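Local coordinates for peptidoglycan-recognition protein-SD (Drosophila melanogaster, PDB 2RKQ) that recognises bacterial peptidoglycan as a secreted innate immune receptor and activates the Toll pathway against Gram-positive bacteria, at residues A32-G37 and G99-G104. Residues are numbered along the deposited sequence; the frame is centred on the assembly and turned at random.
Sequences AHTAGG and GIAFIG
Ala32 and Ala101 lie side by side on adjacent parallel strands, their methyls 4.0 Å apart (CB to CB) on one face of the sheet; such small groups fit where Tyr67, His141 and Ser149 touch Ala32 and Leu70 touches Ala101. The backbone ladder runs from Ala32 N to Ile100 O, nearly straight at 171°, then from Phe102 N back to Ala32 O and from Thr34 N to Phe102 O. His33 and Phe102 occupy the other face. The phenyl edge meets Ala32 O in its plane, with CD1 3.9 Å from that oxygen, and its apolar bulk suits neighbours such as Ile71, Pro111, Ala115 and Ala119. His33 CB lies 3.5 Å from Gly104 O, and Ala35 CA sits over one face of the imidazole.

Beyond the paired strands, Thr34 takes over the ladder. Its CB stands 4.0 Å from Phe102 O, and there the side chain forks. With chi1 at 60°, OG1 sits between the backbone N and the carbonyl carbon, where it accepts an almost linear hydrogen bond (178°) from Gly104 N at 2.9 Å. CG2, beside the backbone N, lies 3.7 Å from Phe102 O and also nears Ile103 CA. Threonine thus offers an acceptor on one branch and a methyl on the other. A valine here would probably leave the Gly104 amide without its mate and let that end of 99-104 drift from Thr34. Gly104 O in turn accepts from Ala35 N, the donor above the carbonyl plane; at Gly104's backbone angles a CB would jam against the preceding carbonyl oxygen.

Strand 97-102 lies inside the mixed amidase-fold sheet between 69-71 and 26-33, which is followed by the outermost strand, 136-140. Helix 113-128 covers the Ile100 and Phe102 side, while helix 42-58 packs against Thr34 and Ile103.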
ATOM      1  N   ALA A  32       2.223  -4.639   1.202  1.00 10.75           N
ATOM      2  CA  ALA A  32       3.616  -4.370   1.535  1.00 10.81           C
ATOM      3  C   ALA A  32       3.752  -3.792   2.932  1.00 10.78           C
ATOM      4  O   ALA A  32       2.766  -3.427   3.566  1.00  9.80           O
ATOM      5  CB  ALA A  32       4.207  -3.394   0.513  1.00 11.89           C
ATOM      6  N   HIS A  33       4.983  -3.774   3.439  1.00 10.68           N
ATOM      7  CA  HIS A  33       5.318  -2.869   4.534  1.00 10.97           C
ATOM      8  C   HIS A  33       6.379  -1.899   4.048  1.00 12.11           C
ATOM      9  O   HIS A  33       7.041  -2.142   3.031  1.00 12.32           O
ATOM     10  CB  HIS A  33       5.693  -3.600   5.843  1.00 10.79           C
ATOM     11  CG  HIS A  33       7.038  -4.278   5.873  1.00 11.91           C
ATOM     12  ND1 HIS A  33       7.872  -4.449   4.787  1.00 14.64           N
ATOM     13  CD2 HIS A  33       7.662  -4.876   6.920  1.00 10.96           C
ATOM     14  CE1 HIS A  33       8.968  -5.095   5.176  1.00 12.96           C
ATOM     15  NE2 HIS A  33       8.856  -5.370   6.459  1.00 16.48           N
ATOM     16  N   THR A  34       6.507  -0.790   4.756  1.00 13.02           N
ATOM     17  CA  THR A  34       7.504   0.208   4.356  1.00 14.24           C
ATOM     18  C   THR A  34       8.882  -0.166   4.861  1.00 15.47           C
ATOM     19  O   THR A  34       9.892   0.340   4.345  1.00 16.25           O
ATOM     20  CB  THR A  34       7.146   1.605   4.855  1.00 14.43           C
ATOM     21  OG1 THR A  34       7.063   1.594   6.282  1.00 15.05           O
ATOM     22  CG2 THR A  34       5.828   2.035   4.282  1.00 14.01           C
ATOM     23  N   ALA A  35       8.900  -1.033   5.878  1.00 16.04           N
ATOM     24  CA  ALA A  35      10.105  -1.621   6.482  1.00 17.90           C
ATOM     25  C   ALA A  35      10.839  -0.684   7.423  1.00 19.11           C
ATOM     26  O   ALA A  35      11.842  -1.072   8.031  1.00 21.15           O
ATOM     27  CB  ALA A  35      11.054  -2.194   5.413  1.00 18.35           C
ATOM     28  N   GLY A  36      10.331   0.535   7.561  1.00 19.71           N
ATOM     29  CA  GLY A  36      10.980   1.536   8.414  1.00 19.69           C
ATOM     30  C   GLY A  36      10.325   1.618   9.773  1.00 19.70           C
ATOM     31  O   GLY A  36       9.755   0.639  10.270  1.00 20.11           O
ATOM     32  N   GLY A  37      10.418   2.796  10.378  1.00 19.12           N
ATOM     33  CA  GLY A  37       9.830   3.027  11.679  1.00 18.80           C
ATOM     34  C   GLY A  37       8.314   2.997  11.648  1.00 18.24           C
ATOM     35  O   GLY A  37       7.688   3.277  10.622  1.00 19.51           O
ATOM     36  N   GLY A  99      -1.390  -1.280  -4.775  1.00 10.54           N
ATOM     37  CA  GLY A  99      -0.361  -1.469  -3.745  1.00 10.06           C
ATOM     38  C   GLY A  99      -0.751  -0.774  -2.461  1.00  9.97           C
ATOM     39  O   GLY A  99      -0.994   0.450  -2.446  1.00 10.22           O
ATOM     40  N   ILE A 100      -0.816  -1.559  -1.388  1.00  9.97           N
ATOM     41  CA  ILE A 100      -1.194  -1.047  -0.072  1.00 10.11           C
ATOM     42  C   ILE A 100      -0.036  -1.378   0.857  1.00 10.08           C
ATOM     43  O   ILE A 100       0.317  -2.545   1.012  1.00 10.94           O
ATOM     44  CB  ILE A 100      -2.457  -1.755   0.429  1.00 10.05           C
ATOM     45  CG1 ILE A 100      -3.635  -1.454  -0.510  1.00 10.29           C
ATOM     46  CG2 ILE A 100      -2.791  -1.265   1.829  1.00 11.92           C
ATOM     47  CD1 ILE A 100      -4.767  -2.434  -0.390  1.00 11.36           C
ATOM     48  N   ALA A 101       0.572  -0.347   1.444  1.00  9.97           N
ATOM     49  CA  ALA A 101       1.709  -0.571   2.339  1.00  9.55           C
ATOM     50  C   ALA A 101       1.369  -0.177   3.753  1.00  9.75           C
ATOM     51  O   ALA A 101       0.855   0.918   4.001  1.00 10.09           O
ATOM     52  CB  ALA A 101       2.943   0.202   1.867  1.00 10.11           C
ATOM     53  N   PHE A 102       1.635  -1.086   4.684  1.00  9.81           N
ATOM     54  CA  PHE A 102       1.538  -0.739   6.079  1.00 10.09           C
ATOM     55  C   PHE A 102       2.813  -0.019   6.470  1.00 10.75           C
ATOM     56  O   PHE A 102       3.933  -0.476   6.169  1.00 10.30           O
ATOM     57  CB  PHE A 102       1.417  -2.001   6.921  1.00 10.55           C
ATOM     58  CG  PHE A 102       0.054  -2.638   6.900  1.00 10.31           C
ATOM     59  CD1 PHE A 102      -0.384  -3.358   5.793  1.00 10.56           C
ATOM     60  CD2 PHE A 102      -0.767  -2.561   8.030  1.00 11.12           C
ATOM     61  CE1 PHE A 102      -1.631  -3.959   5.795  1.00 10.38           C
ATOM     62  CE2 PHE A 102      -2.020  -3.168   8.045  1.00 11.64           C
ATOM     63  CZ  PHE A 102      -2.449  -3.873   6.935  1.00 11.58           C
ATOM     64  N   ILE A 103       2.633   1.107   7.145  1.00 10.44           N
ATOM     65  CA  ILE A 103       3.785   1.874   7.601  1.00 11.30           C
ATOM     66  C   ILE A 103       4.360   1.164   8.822  1.00 11.23           C
ATOM     67  O   ILE A 103       3.646   0.936   9.814  1.00 12.09           O
ATOM     68  CB  ILE A 103       3.414   3.321   7.960  1.00 11.13           C
ATOM     69  CG1 ILE A 103       2.829   4.032   6.722  1.00 12.63           C
ATOM     70  CG2 ILE A 103       4.662   4.038   8.530  1.00 13.10           C
ATOM     71  CD1 ILE A 103       2.195   5.381   7.005  1.00 13.43           C
ATOM     72  N   GLY A 104       5.642   0.822   8.719  1.00 11.59           N
ATOM     73  CA  GLY A 104       6.348   0.101   9.777  1.00 12.28           C
ATOM     74  C   GLY A 104       7.050  -1.135   9.271  1.00 12.10           C
ATOM     75  O   GLY A 104       7.122  -1.368   8.065  1.00 12.07           O
TER